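Local coordinates for protein NEQ263 (Nanoarchaeum equitans Kin4-M, PDB 5BN3) that probably binds ATP as a subunit of the ATPase alpha/beta family, in the catalytic core of an unusual archaeal ATP synthase, at residues B[208-213]-B[221-226]; B[158-163]-B[204-209]. All coordinates share one frame; numbering follows the deposited sequence.

Overall arrangement
Both contacts lie in the nucleotide-binding domain, where helix 196-215 packs on one face of a largely parallel sheet. Along the chain strand 156-162 comes first, then the helix, then strand 220-226. Interaction 2 joins the middle of the helix to strand 156-162. Interaction 1 joins the following part of the helix to strand 220-226. The two strands are neighbours in the sheet, and Leu222 O lies 2.8 Å from Ile158 N, probably hydrogen-bonded. The centres of the contacts are about 7 Å apart, and their helix segments overlap at Thr208 and Leu209. One helix therefore covers two adjacent strands, as in the alpha/beta core of P-loop NTPases.

Interaction 1. Residues B[208-213]-B[221-226]; sequences TLAEYL and VLVLML
Ala210 sets its methyl group against two valines of the strand. Its CB lies 3.8 Å from Val223 CG2 and 4.2 Å from Val221 CG1. Val221 also uses its other branch: its CG2 sits 4.0 Å from Leu213 CB and reaches the carbonyl O of Ala210 at 4.2 Å. CG1 thus faces the Ala210 methyl, and CG2 lies near Leu213 CB and the Ala210 carbonyl, within one turn of the helix. Leu213 meets Val221 through CB alone, and its side chain also touches Thr156 of strand 156-162.

The valines share one rotamer. In Val221, chi1 of 176° holds CG1 opposite the backbone N and leaves CG2 beside that N. Val223 has the same shape, and it is the branch beside its N that meets Ala210. The two valines are two residues apart in the strand, so both side chains leave the same face. Leu222, between them, points to the other face. The side chains that meet are all buried and apolar, with the Ala210 carbonyl O alongside, and the contact is small at 143 Å².

Segment 208-213 runs almost antiparallel to 221-226, at 170°, with axes 9.2 Å apart at their closest. A short connection after the helix turns the chain back, and the backbones of Leu213 and Arg219 are hydrogen-bonded across it. Helix 196-215 is the connection of a beta-alpha-beta crossover from strand 185-190 to strand 220-226, and strand 156-162 lies between these two in the sheet. On its outer side the helix carries Glu211, which forms a salt bridge with Arg265 and packs on Tyr98 of the neighbouring alpha chain. On the sheet side, Ala210 also touches Ile274 of strand 273-281, while helix 140-151 covers Leu222 on the opposite face.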
loop_
_atom_site.group_PDB
_atom_site.type_symbol
_atom_site.label_atom_id
_atom_site.label_comp_id
_atom_site.label_asym_id
_atom_site.label_seq_id
_atom_site.Cartn_x
_atom_site.Cartn_y
_atom_site.Cartn_z
ATOM N N THR B 208 14.401 33.647 13.334
ATOM C CA THR B 208 14.206 35.094 13.310
ATOM C C THR B 208 15.327 35.769 14.096
ATOM O O THR B 208 15.883 36.778 13.659
ATOM C CB THR B 208 12.838 35.495 13.894
ATOM O OG1 THR B 208 11.795 34.970 13.065
ATOM C CG2 THR B 208 12.706 37.008 13.960
ATOM N N LEU B 209 15.668 35.201 15.249
ATOM C CA LEU B 209 16.795 35.697 16.034
ATOM C C LEU B 209 18.103 35.493 15.279
ATOM O O LEU B 209 18.967 36.367 15.274
ATOM C CB LEU B 209 16.866 34.991 17.391
ATOM C CG LEU B 209 18.097 35.352 18.229
ATOM C CD1 LEU B 209 18.061 36.820 18.617
ATOM C CD2 LEU B 209 18.222 34.477 19.466
ATOM N N ALA B 210 18.239 34.338 14.636
ATOM C CA ALA B 210 19.458 34.012 13.903
ATOM C C ALA B 210 19.716 34.985 12.757
ATOM O O ALA B 210 20.851 35.409 12.539
ATOM C CB ALA B 210 19.391 32.591 13.384
ATOM N N GLU B 211 18.662 35.326 12.021
ATOM C CA GLU B 211 18.772 36.264 10.906
ATOM C C GLU B 211 19.121 37.665 11.394
ATOM O O GLU B 211 19.840 38.402 10.720
ATOM C CB GLU B 211 17.469 36.306 10.106
ATOM C CG GLU B 211 17.212 35.077 9.250
ATOM C CD GLU B 211 15.841 35.103 8.607
ATOM O OE1 GLU B 211 14.958 35.832 9.113
ATOM O OE2 GLU B 211 15.644 34.399 7.594
ATOM N N TYR B 212 18.596 38.035 12.558
ATOM C CA TYR B 212 18.913 39.323 13.162
ATOM C C TYR B 212 20.385 39.376 13.550
ATOM O O TYR B 212 21.092 40.321 13.211
ATOM C CB TYR B 212 18.032 39.573 14.391
ATOM C CG TYR B 212 18.429 40.799 15.182
ATOM C CD1 TYR B 212 18.074 42.071 14.753
ATOM C CD2 TYR B 212 19.157 40.685 16.359
ATOM C CE1 TYR B 212 18.436 43.194 15.471
ATOM C CE2 TYR B 212 19.525 41.803 17.083
ATOM C CZ TYR B 212 19.160 43.053 16.634
ATOM O OH TYR B 212 19.522 44.168 17.352
ATOM N N LEU B 213 20.842 38.352 14.262
ATOM C CA LEU B 213 22.226 38.293 14.722
ATOM C C LEU B 213 23.227 38.227 13.567
ATOM O O LEU B 213 24.257 38.903 13.586
ATOM C CB LEU B 213 22.422 37.098 15.663
ATOM C CG LEU B 213 21.708 37.156 17.016
ATOM C CD1 LEU B 213 21.988 35.909 17.844
ATOM C CD2 LEU B 213 22.137 38.394 17.773
ATOM N N VAL B 221 26.619 32.564 12.863
ATOM C CA VAL B 221 25.720 31.893 13.792
ATOM C C VAL B 221 25.593 30.403 13.470
ATOM O O VAL B 221 25.556 30.016 12.300
ATOM C CB VAL B 221 24.321 32.557 13.773
ATOM C CG1 VAL B 221 23.350 31.811 14.668
ATOM C CG2 VAL B 221 24.422 34.006 14.210
ATOM N N LEU B 222 25.553 29.572 14.509
ATOM C CA LEU B 222 25.271 28.149 14.342
ATOM C C LEU B 222 23.891 27.821 14.902
ATOM O O LEU B 222 23.614 28.068 16.079
ATOM C CB LEU B 222 26.328 27.297 15.049
ATOM C CG LEU B 222 26.036 25.795 15.050
ATOM C CD1 LEU B 222 26.073 25.266 13.632
ATOM C CD2 LEU B 222 27.015 25.033 15.935
ATOM N N VAL B 223 23.023 27.269 14.062
ATOM C CA VAL B 223 21.694 26.874 14.511
ATOM C C VAL B 223 21.536 25.357 14.493
ATOM O O VAL B 223 21.730 24.714 13.459
ATOM C CB VAL B 223 20.581 27.520 13.663
ATOM C CG1 VAL B 223 19.215 27.148 14.217
ATOM C CG2 VAL B 223 20.737 29.025 13.646
ATOM N N LEU B 224 21.196 24.793 15.650
ATOM C CA LEU B 224 20.893 23.372 15.767
ATOM C C LEU B 224 19.402 23.208 16.050
ATOM O O LEU B 224 18.858 23.887 16.925
ATOM C CB LEU B 224 21.699 22.748 16.910
ATOM C CG LEU B 224 23.213 22.976 16.933
ATOM C CD1 LEU B 224 23.820 22.424 18.213
ATOM C CD2 LEU B 224 23.864 22.333 15.728
ATOM N N MET B 225 18.734 22.324 15.314
ATOM C CA MET B 225 17.333 22.029 15.614
ATOM C C MET B 225 16.986 20.543 15.536
ATOM O O MET B 225 17.483 19.809 14.680
ATOM C CB MET B 225 16.363 22.893 14.789
ATOM C CG MET B 225 16.487 22.778 13.283
ATOM S SD MET B 225 15.228 23.769 12.434
ATOM C CE MET B 225 15.718 25.424 12.916
ATOM N N LEU B 226 16.116 20.127 16.453
ATOM C CA LEU B 226 15.783 18.730 16.688
ATOM C C LEU B 226 14.441 18.747 17.404
ATOM O O LEU B 226 14.269 19.536 18.335
ATOM C CB LEU B 226 16.848 18.124 17.606
ATOM C CG LEU B 226 16.661 16.750 18.252
ATOM C CD1 LEU B 226 16.790 15.650 17.221
ATOM C CD2 LEU B 226 17.675 16.551 19.370
#

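Interaction 2. Residues B[158-163]-B[204-209]; sequences IFAAIG and RVALTL
Ile158 carries CG1 beside its backbone N, with chi1 of -60°, and its chain is then fully extended through chi2. This sends CD1 out to the helix, while CG2 stands opposite the backbone N. Leu209 places CG opposite its own N (chi1 174°), which brings its branch to Ile158. The two side chains cross obliquely, with Ile158 CD1 3.7 Å from Leu209 CD2. Ile158 CD1 also lies 3.7 Å from Ala206 O. The other branch, Ile158 CG2, rests 3.8 Å from Ala206 CB. Ala160 completes the contact from the same face of the strand, its CB 4.1 Å from Ala206 CB. With methyl against methyl here, the axes of 158-162 and 204-209 come within 8.5 Å.

An alanine in place of Ile158 would remove both methyls that touch the helix, and would probably open a gap beside Ala206 and leave the Leu209 branch freer to turn.

The helix has its own polar link. Arg204 O accepts from Thr208 N at 2.9 Å and from Thr208 OG1 at 2.7 Å, and the two donors come from opposite faces of the carbonyl plane. Thr208 OG1 also bonds to Arg265, so this hydroxyl has partners away from the strand. The side chains that meet are apolar: the contact rests on Ile158 packing against Leu209 and Ala206, its carbonyl included, and on alanine against alanine, not on directed bonds.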
loop_
_atom_site.group_PDB
_atom_site.type_symbol
_atom_site.label_atom_id
_atom_site.label_comp_id
_atom_site.label_asym_id
_atom_site.label_seq_id
_atom_site.Cartn_x
_atom_site.Cartn_y
_atom_site.Cartn_z
ATOM N N ILE B 158 22.422 28.845 18.507
ATOM C CA ILE B 158 20.987 28.853 18.770
ATOM C C ILE B 158 20.444 27.433 18.669
ATOM O O ILE B 158 20.597 26.767 17.642
ATOM C CB ILE B 158 20.233 29.799 17.817
ATOM C CG1 ILE B 158 20.751 31.229 17.993
ATOM C CG2 ILE B 158 18.736 29.745 18.082
ATOM C CD1 ILE B 158 20.078 32.245 17.099
ATOM N N PHE B 159 19.824 26.971 19.749
ATOM C CA PHE B 159 19.302 25.614 19.828
ATOM C C PHE B 159 17.781 25.632 19.872
ATOM O O PHE B 159 17.186 26.200 20.788
ATOM C CB PHE B 159 19.865 24.912 21.066
ATOM C CG PHE B 159 19.291 23.545 21.312
ATOM C CD1 PHE B 159 19.229 22.605 20.294
ATOM C CD2 PHE B 159 18.839 23.190 22.573
ATOM C CE1 PHE B 159 18.709 21.344 20.527
ATOM C CE2 PHE B 159 18.320 21.932 22.815
ATOM C CZ PHE B 159 18.255 21.006 21.787
ATOM N N ALA B 160 17.156 25.020 18.870
ATOM C CA ALA B 160 15.705 24.888 18.847
ATOM C C ALA B 160 15.302 23.456 19.169
ATOM O O ALA B 160 15.541 22.543 18.375
ATOM C CB ALA B 160 15.154 25.296 17.499
ATOM N N ALA B 161 14.692 23.266 20.334
ATOM C CA ALA B 161 14.207 21.952 20.742
ATOM C C ALA B 161 12.718 21.831 20.444
ATOM O O ALA B 161 11.893 22.477 21.093
ATOM C CB ALA B 161 14.475 21.725 22.214
ATOM N N ILE B 162 12.377 20.996 19.468
ATOM C CA ILE B 162 10.997 20.878 19.009
ATOM C C ILE B 162 10.350 19.578 19.486
ATOM O O ILE B 162 10.501 18.530 18.854
ATOM C CB ILE B 162 10.919 20.948 17.466
ATOM C CG1 ILE B 162 11.765 22.113 16.937
ATOM C CG2 ILE B 162 9.475 21.077 17.005
ATOM C CD1 ILE B 162 11.928 22.117 15.425
ATOM N N GLY B 163 9.634 19.652 20.606
ATOM C CA GLY B 163 8.868 18.524 21.111
ATOM C C GLY B 163 9.652 17.307 21.571
ATOM O O GLY B 163 9.096 16.213 21.649
ATOM N N ARG B 204 10.877 28.960 14.020
ATOM C CA ARG B 204 10.670 30.272 13.411
ATOM C C ARG B 204 11.201 31.420 14.269
ATOM O O ARG B 204 11.816 32.353 13.750
ATOM C CB ARG B 204 9.188 30.481 13.074
ATOM C CG ARG B 204 8.719 29.702 11.847
ATOM C CD ARG B 204 7.226 29.858 11.607
ATOM N NE ARG B 204 6.834 29.371 10.284
ATOM C CZ ARG B 204 6.495 28.114 10.016
ATOM N NH1 ARG B 204 6.491 27.206 10.981
ATOM N NH2 ARG B 204 6.158 27.766 8.783
ATOM N N VAL B 205 10.969 31.356 15.578
ATOM C CA VAL B 205 11.495 32.391 16.466
ATOM C C VAL B 205 13.015 32.270 16.583
ATOM O O VAL B 205 13.717 33.274 16.674
ATOM C CB VAL B 205 10.819 32.386 17.873
ATOM C CG1 VAL B 205 9.306 32.393 17.742
ATOM C CG2 VAL B 205 11.254 31.186 18.692
ATOM N N ALA B 206 13.515 31.038 16.558
ATOM C CA ALA B 206 14.951 30.790 16.638
ATOM C C ALA B 206 15.681 31.323 15.409
ATOM O O ALA B 206 16.768 31.898 15.516
ATOM C CB ALA B 206 15.218 29.304 16.805
ATOM N N LEU B 207 15.090 31.111 14.237
ATOM C CA LEU B 207 15.675 31.593 12.989
ATOM C C LEU B 207 15.478 33.095 12.779
ATOM O O LEU B 207 16.288 33.744 12.115
ATOM C CB LEU B 207 15.124 30.803 11.799
ATOM C CG LEU B 207 15.680 29.384 11.675
ATOM C CD1 LEU B 207 14.901 28.587 10.651
ATOM C CD2 LEU B 207 17.141 29.441 11.292
ATOM N N THR B 208 14.401 33.647 13.334
ATOM C CA THR B 208 14.206 35.094 13.310
ATOM C C THR B 208 15.327 35.769 14.096
ATOM O O THR B 208 15.883 36.778 13.659
ATOM C CB THR B 208 12.838 35.495 13.894
ATOM O OG1 THR B 208 11.795 34.970 13.065
ATOM C CG2 THR B 208 12.706 37.008 13.960
ATOM N N LEU B 209 15.668 35.201 15.249
ATOM C CA LEU B 209 16.795 35.697 16.034
ATOM C C LEU B 209 18.103 35.493 15.279
ATOM O O LEU B 209 18.967 36.367 15.274
ATOM C CB LEU B 209 16.866 34.991 17.391
ATOM C CG LEU B 209 18.097 35.352 18.229
ATOM C CD1 LEU B 209 18.061 36.820 18.617
ATOM C CD2 LEU B 209 18.222 34.477 19.466
#